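Local coordinates for protein ALDH21) (Physcomitrella patens subsp. patens, PDB 5MZ5) that oxidises succinic semialdehyde to succinate with NADP(+) as an aldehyde dehydrogenase of family 21, at residues Gly311-Gly316 with Ala342-Leu347; Glu335-Phe340 with Lys384-Gly389; Gly360-Glu365 with Phe416-Leu421. All blocks are in the same frame, centred on the assembly; numbering follows the deposited sequence.

Interaction 1: Gly311-Gly316 with Ala342-Leu347; sequences GGFYQG and AAVKKL
Phe313 reaches across to Val344 and Leu347, and its side chain carries the contact from one side. The site lies in the alpha/beta catalytic domain of the aldehyde dehydrogenase fold. Segment 311-316 belongs to helix 301-313 and the loop after it. On the other segment, Val344 is on helix 333-345 and Leu347 follows it in the chain. The nearest CA atoms are those of Phe313 and Val344, 8.4 Å apart, and no hydrogen bond crosses between the segments.

The tight part is the far half of the ring. Phe313 CE2 meets Val344 CG1 at 3.7 Å, and Phe313 CZ is 3.9 Å from the same methyl. The approach is oblique to the ring. The near half meets Leu347 instead: its CD1 lies 3.9 Å from Phe313 CG and equally close to Phe313 CB. The side chains of Phe313 and Leu347 are set nearly perpendicular. The Phe313 CG lies beside its own backbone N, chi1 -54°, which turns the ring toward helix 333-345. Pro398 and Val400 of strand 395-402 also touch both Phe313 and Val344, so this side is buried. With an alanine in place of Phe313, Val344 CG1 and Leu347 CD1 would probably lose the side chain they both rest on, and a gap would open there.

The looser side is the exposed end of 342-347, where Leu347 is partly exposed and also touches Tyr358. Next in the chain after Phe313, Tyr314 belongs to the succinate site; Tyr314 OH and Ser319 OG share a hydrogen bond. Within 342-347, Leu347 N bonds to Val344 O at 3.2 Å, which joins the two partners of Phe313 through their own backbone.

Interaction 2: Glu335-Phe340 with Lys384-Gly389; sequences EVKEGF and KLLTGG
Lys337 on helix 333-345 and Leu386 on strand 384-387 have the closest CA atoms of the two segments, 9.0 Å apart, so only side chains span the distance. The contact is mostly aliphatic. Leu386 CD1 lies against the middle of the lysine chain, 3.7 Å from Lys337 CD and 3.9 Å from Lys337 CG. Leu386 comes at the lysine chain roughly square-on. Lys337 leaves the helix with CG opposite its backbone N, chi1 178°. The chain then bends at chi3, 82°, and this turns NZ toward the Lys384 end of the strand.

Strand 384-387 pairs antiparallel with strand 395-402 in the mixed sheet of the catalytic domain, and helix 333-345 packs against that sheet. Leu386 bonds through its backbone to Val400. Its side chain also rests on Val400, Leu422 and Val341, so the methyl that touches Lys337 belongs to a larger apolar layer.

The charged ends come close at the surface. Lys337 NZ and Lys384 NZ are 4.5 Å apart. Glu402 forms a salt bridge with Lys337 NZ, and Lys384 touches Glu402 as well. This carboxylate probably offsets the two like charges. Lys384 stays extended along its whole length.

Interaction 3: Gly360-Glu365 with Phe416-Leu421; sequences GPMISE and FGPVVL
Met362 meets Pro418 with the end of its side chain. SD and CE of Met362 are each 3.8 Å from Pro418 CD, so the thioether lies against one corner of the proline ring. Met362 SD is also 4.1 Å from Gly417 CA. Bends at chi2, -67°, and chi3, 96°, fold the chain so that sulfur and methyl both face this corner. No hydrogen bond joins the two segments.

Pro418 is the centre of an inverse gamma turn, closed by Val419 N to Gly417 O at 2.8 Å. The turn leads into strand 419-425 of the catalytic-domain sheet. Phe416, Gly417 and Pro418 belong to the Glu-Ile-Phe-Gly-Pro sequence familiar in aldehyde dehydrogenases, whose glutamate here, Glu414, binds NADP(+).

Further out, the Met362 backbone bonds to Ala394. Its side chain also touches Ile371 and Gln318, whose OE1 takes a hydrogen bond from the N of the next residue, Ile363. On the cofactor side, the Phe416 ring meets that of Trp188, an NADP(+)-binding residue, with the planes at about 85°.

Phe313 of interaction 1 joins all three contacts. Its CE2 lies 3.6 Å from Phe340 CZ of interaction 2, and its CE1 3.3 Å from Pro418 O of interaction 3. Interactions 1 and 2 share helix 333-345. They are also tied by a probable hydrogen bond of 3.0 Å between Lys345 NZ and Thr387 OG1. The centres of interactions 2 and 3 are about 17 Å apart, while the centre of interaction 1 is about 11 Å from each. Interaction 2 is away from the annotated sites. Interaction 1 holds the succinate-binding Tyr314. Interaction 3 reaches the NADP(+) site, where the Phe416 side chain comes within about 3 Å (nearest atoms) of that of Glu414.

Interaction 1: Gly311-Gly316 with Ala342-Leu347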
# COMPACT_ATOMS: atom_id res chain seq x y z
N GLY A 311 -12.52 -31.81 -2.82
CA GLY A 311 -11.35 -31.63 -3.66
C GLY A 311 -11.27 -32.57 -4.84
O GLY A 311 -11.10 -32.15 -5.99
N GLY A 312 -11.39 -33.85 -4.55
CA GLY A 312 -11.29 -34.90 -5.56
C GLY A 312 -12.45 -35.08 -6.52
O GLY A 312 -12.24 -35.63 -7.60
N PHE A 313 -13.67 -34.67 -6.15
CA PHE A 313 -14.85 -34.97 -6.97
C PHE A 313 -15.87 -33.83 -7.21
O PHE A 313 -16.85 -34.08 -7.92
CB PHE A 313 -15.59 -36.18 -6.36
CG PHE A 313 -14.68 -37.37 -6.18
CD1 PHE A 313 -14.32 -38.16 -7.27
CD2 PHE A 313 -14.11 -37.65 -4.95
CE1 PHE A 313 -13.43 -39.22 -7.12
CE2 PHE A 313 -13.20 -38.70 -4.80
CZ PHE A 313 -12.90 -39.50 -5.88
N TYR A 314 -15.66 -32.62 -6.67
CA TYR A 314 -16.56 -31.49 -6.95
C TYR A 314 -16.37 -31.12 -8.43
O TYR A 314 -15.26 -31.29 -8.96
CB TYR A 314 -16.28 -30.28 -6.02
CG TYR A 314 -15.40 -29.20 -6.62
CD1 TYR A 314 -14.05 -29.44 -6.93
CD2 TYR A 314 -15.90 -27.93 -6.88
CE1 TYR A 314 -13.26 -28.48 -7.55
CE2 TYR A 314 -15.11 -26.94 -7.46
CZ TYR A 314 -13.79 -27.21 -7.79
OH TYR A 314 -13.01 -26.23 -8.34
N GLN A 315 -17.46 -30.68 -9.11
CA GLN A 315 -17.47 -30.36 -10.56
C GLN A 315 -17.09 -31.61 -11.40
O GLN A 315 -16.78 -31.50 -12.58
CB GLN A 315 -16.58 -29.13 -10.89
CG GLN A 315 -17.34 -27.92 -11.45
CD GLN A 315 -18.25 -27.21 -10.44
OE1 GLN A 315 -19.36 -26.81 -10.77
NE2 GLN A 315 -17.79 -27.01 -9.22
N GLY A 316 -17.12 -32.78 -10.75
CA GLY A 316 -16.74 -34.06 -11.34
C GLY A 316 -15.29 -34.13 -11.76
O GLY A 316 -14.98 -34.80 -12.74
N ALA A 342 -15.02 -45.28 1.31
CA ALA A 342 -16.41 -45.43 1.76
C ALA A 342 -17.24 -44.18 1.40
O ALA A 342 -18.37 -44.32 0.92
CB ALA A 342 -16.46 -45.68 3.27
N ALA A 343 -16.67 -42.98 1.56
CA ALA A 343 -17.35 -41.74 1.21
C ALA A 343 -17.54 -41.56 -0.31
O ALA A 343 -18.60 -41.10 -0.71
CB ALA A 343 -16.66 -40.54 1.84
N VAL A 344 -16.56 -41.99 -1.15
CA VAL A 344 -16.73 -41.86 -2.62
C VAL A 344 -17.84 -42.81 -3.11
O VAL A 344 -18.55 -42.45 -4.05
CB VAL A 344 -15.46 -41.90 -3.55
CG1 VAL A 344 -14.15 -41.66 -2.82
CG2 VAL A 344 -15.39 -43.14 -4.43
N LYS A 345 -17.99 -43.99 -2.45
CA LYS A 345 -19.01 -44.99 -2.78
C LYS A 345 -20.43 -44.50 -2.51
O LYS A 345 -21.38 -45.04 -3.10
CB LYS A 345 -18.72 -46.33 -2.06
CG LYS A 345 -17.63 -47.13 -2.76
CD LYS A 345 -17.11 -48.27 -1.90
CE LYS A 345 -17.04 -49.58 -2.65
NZ LYS A 345 -15.91 -49.65 -3.60
N LYS A 346 -20.58 -43.46 -1.68
CA LYS A 346 -21.86 -42.86 -1.31
C LYS A 346 -22.28 -41.72 -2.24
O LYS A 346 -23.44 -41.29 -2.17
CB LYS A 346 -21.82 -42.37 0.15
CG LYS A 346 -21.85 -43.49 1.18
CD LYS A 346 -21.74 -42.95 2.61
CE LYS A 346 -21.84 -44.06 3.64
NZ LYS A 346 -22.17 -43.54 4.99
N LEU A 347 -21.33 -41.22 -3.09
CA LEU A 347 -21.56 -40.08 -3.98
C LEU A 347 -22.61 -40.38 -5.04
O LEU A 347 -22.48 -41.34 -5.78
CB LEU A 347 -20.26 -39.55 -4.61
CG LEU A 347 -19.18 -38.99 -3.66
CD1 LEU A 347 -17.91 -38.64 -4.43
CD2 LEU A 347 -19.70 -37.80 -2.86

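Interaction 2: Glu335-Phe340 with Lys384-Gly389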
# COMPACT_ATOMS: atom_id res chain seq x y z
N GLU A 335 -6.67 -45.71 7.76
CA GLU A 335 -7.86 -45.03 8.25
C GLU A 335 -8.44 -44.06 7.20
O GLU A 335 -9.65 -44.07 6.95
CB GLU A 335 -7.58 -44.33 9.59
CG GLU A 335 -8.84 -43.86 10.29
CD GLU A 335 -8.66 -43.24 11.66
OE1 GLU A 335 -7.55 -42.75 11.97
OE2 GLU A 335 -9.64 -43.24 12.43
N VAL A 336 -7.57 -43.25 6.56
CA VAL A 336 -7.94 -42.29 5.51
C VAL A 336 -8.49 -43.03 4.29
O VAL A 336 -9.59 -42.71 3.85
CB VAL A 336 -6.80 -41.28 5.18
CG1 VAL A 336 -7.15 -40.40 3.96
CG2 VAL A 336 -6.49 -40.40 6.39
N LYS A 337 -7.74 -44.02 3.77
CA LYS A 337 -8.15 -44.83 2.61
C LYS A 337 -9.55 -45.44 2.82
O LYS A 337 -10.40 -45.33 1.95
CB LYS A 337 -7.09 -45.92 2.32
CG LYS A 337 -7.44 -46.86 1.16
CD LYS A 337 -6.25 -47.69 0.72
CE LYS A 337 -5.99 -48.91 1.55
NZ LYS A 337 -5.04 -49.84 0.88
N GLU A 338 -9.77 -46.06 3.99
CA GLU A 338 -11.04 -46.68 4.35
C GLU A 338 -12.19 -45.64 4.33
O GLU A 338 -13.19 -45.85 3.63
CB GLU A 338 -10.90 -47.36 5.72
CG GLU A 338 -12.08 -48.19 6.16
CD GLU A 338 -12.03 -48.55 7.63
OE1 GLU A 338 -12.14 -47.63 8.47
OE2 GLU A 338 -11.89 -49.76 7.95
N GLY A 339 -12.03 -44.54 5.07
CA GLY A 339 -13.01 -43.47 5.16
C GLY A 339 -13.27 -42.76 3.84
O GLY A 339 -14.42 -42.49 3.50
N PHE A 340 -12.19 -42.48 3.09
CA PHE A 340 -12.25 -41.82 1.79
C PHE A 340 -12.98 -42.68 0.76
O PHE A 340 -13.93 -42.18 0.15
CB PHE A 340 -10.85 -41.38 1.30
CG PHE A 340 -10.80 -40.56 0.03
CD1 PHE A 340 -11.28 -39.25 0.01
CD2 PHE A 340 -10.19 -41.07 -1.11
CE1 PHE A 340 -11.20 -38.49 -1.16
CE2 PHE A 340 -10.10 -40.29 -2.27
CZ PHE A 340 -10.61 -39.01 -2.29
N LYS A 384 -3.47 -49.85 -8.41
CA LYS A 384 -4.51 -50.68 -7.80
C LYS A 384 -5.83 -49.90 -7.71
O LYS A 384 -5.92 -48.90 -6.99
CB LYS A 384 -4.06 -51.21 -6.42
CG LYS A 384 -5.05 -52.21 -5.81
CD LYS A 384 -4.76 -52.44 -4.33
CE LYS A 384 -5.89 -53.16 -3.63
NZ LYS A 384 -5.80 -53.03 -2.15
N LEU A 385 -6.85 -50.36 -8.46
CA LEU A 385 -8.16 -49.73 -8.47
C LEU A 385 -8.88 -50.03 -7.15
O LEU A 385 -9.11 -51.19 -6.81
CB LEU A 385 -8.97 -50.23 -9.69
CG LEU A 385 -10.35 -49.59 -9.94
CD1 LEU A 385 -10.22 -48.14 -10.41
CD2 LEU A 385 -11.12 -50.40 -10.96
N LEU A 386 -9.20 -48.96 -6.39
CA LEU A 386 -9.88 -49.09 -5.10
C LEU A 386 -11.39 -49.02 -5.22
O LEU A 386 -12.10 -49.67 -4.44
CB LEU A 386 -9.36 -48.08 -4.07
CG LEU A 386 -7.86 -48.11 -3.75
CD1 LEU A 386 -7.52 -47.04 -2.71
CD2 LEU A 386 -7.39 -49.51 -3.30
N THR A 387 -11.89 -48.24 -6.21
CA THR A 387 -13.32 -48.06 -6.50
C THR A 387 -13.49 -47.36 -7.86
O THR A 387 -12.57 -46.70 -8.34
CB THR A 387 -14.01 -47.29 -5.35
OG1 THR A 387 -15.42 -47.35 -5.52
CG2 THR A 387 -13.52 -45.84 -5.21
N GLY A 388 -14.68 -47.51 -8.45
CA GLY A 388 -15.05 -46.89 -9.71
C GLY A 388 -14.29 -47.36 -10.93
O GLY A 388 -13.97 -48.55 -11.04
N GLY A 389 -14.03 -46.44 -11.85
CA GLY A 389 -13.30 -46.73 -13.08
C GLY A 389 -14.15 -47.15 -14.27
O GLY A 389 -13.61 -47.39 -15.36

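Interaction 3: Gly360-Glu365 with Phe416-Leu421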
# COMPACT_ATOMS: atom_id res chain seq x y z
N GLY A 360 -22.41 -35.15 -11.92
CA GLY A 360 -23.08 -35.12 -13.21
C GLY A 360 -22.26 -35.81 -14.30
O GLY A 360 -21.22 -36.43 -14.01
N PRO A 361 -22.67 -35.73 -15.58
CA PRO A 361 -21.86 -36.38 -16.63
C PRO A 361 -20.63 -35.55 -17.01
O PRO A 361 -20.52 -34.39 -16.61
CB PRO A 361 -22.83 -36.50 -17.80
CG PRO A 361 -23.77 -35.33 -17.62
CD PRO A 361 -23.86 -35.06 -16.15
N MET A 362 -19.72 -36.13 -17.79
CA MET A 362 -18.57 -35.38 -18.30
C MET A 362 -19.10 -34.52 -19.47
O MET A 362 -20.23 -34.75 -19.93
CB MET A 362 -17.40 -36.31 -18.70
CG MET A 362 -16.79 -37.09 -17.53
SD MET A 362 -15.91 -36.10 -16.27
CE MET A 362 -17.22 -35.88 -15.00
N ILE A 363 -18.33 -33.49 -19.90
CA ILE A 363 -18.75 -32.55 -20.95
C ILE A 363 -19.16 -33.27 -22.26
O ILE A 363 -20.04 -32.77 -22.97
CB ILE A 363 -17.70 -31.43 -21.17
CG1 ILE A 363 -18.32 -30.19 -21.89
CG2 ILE A 363 -16.42 -31.94 -21.87
CD1 ILE A 363 -19.41 -29.40 -21.11
N SER A 364 -18.56 -34.43 -22.53
CA SER A 364 -18.85 -35.25 -23.71
C SER A 364 -18.50 -36.71 -23.44
O SER A 364 -17.75 -37.00 -22.50
CB SER A 364 -18.07 -34.74 -24.93
OG SER A 364 -16.67 -34.96 -24.79
N GLU A 365 -19.03 -37.62 -24.28
CA GLU A 365 -18.76 -39.05 -24.20
C GLU A 365 -17.27 -39.32 -24.53
O GLU A 365 -16.66 -40.19 -23.91
CB GLU A 365 -19.69 -39.83 -25.14
CG GLU A 365 -19.70 -41.33 -24.90
CD GLU A 365 -20.77 -42.13 -25.62
OE1 GLU A 365 -20.41 -43.17 -26.22
OE2 GLU A 365 -21.96 -41.75 -25.55
N PHE A 416 -8.69 -34.16 -15.46
CA PHE A 416 -9.93 -33.37 -15.61
C PHE A 416 -11.19 -34.29 -15.56
O PHE A 416 -12.08 -34.22 -16.42
CB PHE A 416 -9.86 -32.51 -16.91
CG PHE A 416 -10.34 -31.09 -16.79
CD1 PHE A 416 -9.60 -30.15 -16.08
CD2 PHE A 416 -11.51 -30.68 -17.43
CE1 PHE A 416 -10.03 -28.82 -16.01
CE2 PHE A 416 -11.94 -29.35 -17.35
CZ PHE A 416 -11.20 -28.43 -16.64
N GLY A 417 -11.21 -35.18 -14.57
CA GLY A 417 -12.26 -36.18 -14.36
C GLY A 417 -12.35 -36.60 -12.91
O GLY A 417 -11.50 -36.20 -12.10
N PRO A 418 -13.37 -37.40 -12.53
CA PRO A 418 -13.51 -37.74 -11.09
C PRO A 418 -12.59 -38.89 -10.69
O PRO A 418 -13.04 -39.98 -10.35
CB PRO A 418 -15.01 -38.05 -10.96
CG PRO A 418 -15.40 -38.60 -12.31
CD PRO A 418 -14.47 -37.98 -13.33
N VAL A 419 -11.27 -38.63 -10.76
CA VAL A 419 -10.21 -39.60 -10.49
C VAL A 419 -9.22 -39.04 -9.51
O VAL A 419 -8.69 -37.94 -9.73
CB VAL A 419 -9.50 -40.11 -11.79
CG1 VAL A 419 -8.56 -41.28 -11.48
CG2 VAL A 419 -10.50 -40.51 -12.86
N VAL A 420 -8.94 -39.81 -8.44
CA VAL A 420 -7.97 -39.46 -7.40
C VAL A 420 -6.88 -40.53 -7.31
O VAL A 420 -7.18 -41.71 -7.18
CB VAL A 420 -8.64 -39.20 -6.02
CG1 VAL A 420 -7.59 -38.91 -4.94
CG2 VAL A 420 -9.64 -38.05 -6.10
N LEU A 421 -5.62 -40.09 -7.37
CA LEU A 421 -4.47 -40.97 -7.23
C LEU A 421 -3.95 -40.91 -5.80
O LEU A 421 -3.47 -39.86 -5.36
CB LEU A 421 -3.36 -40.65 -8.24
CG LEU A 421 -3.73 -40.68 -9.72
CD1 LEU A 421 -2.50 -40.71 -10.56
CD2 LEU A 421 -4.59 -41.89 -10.07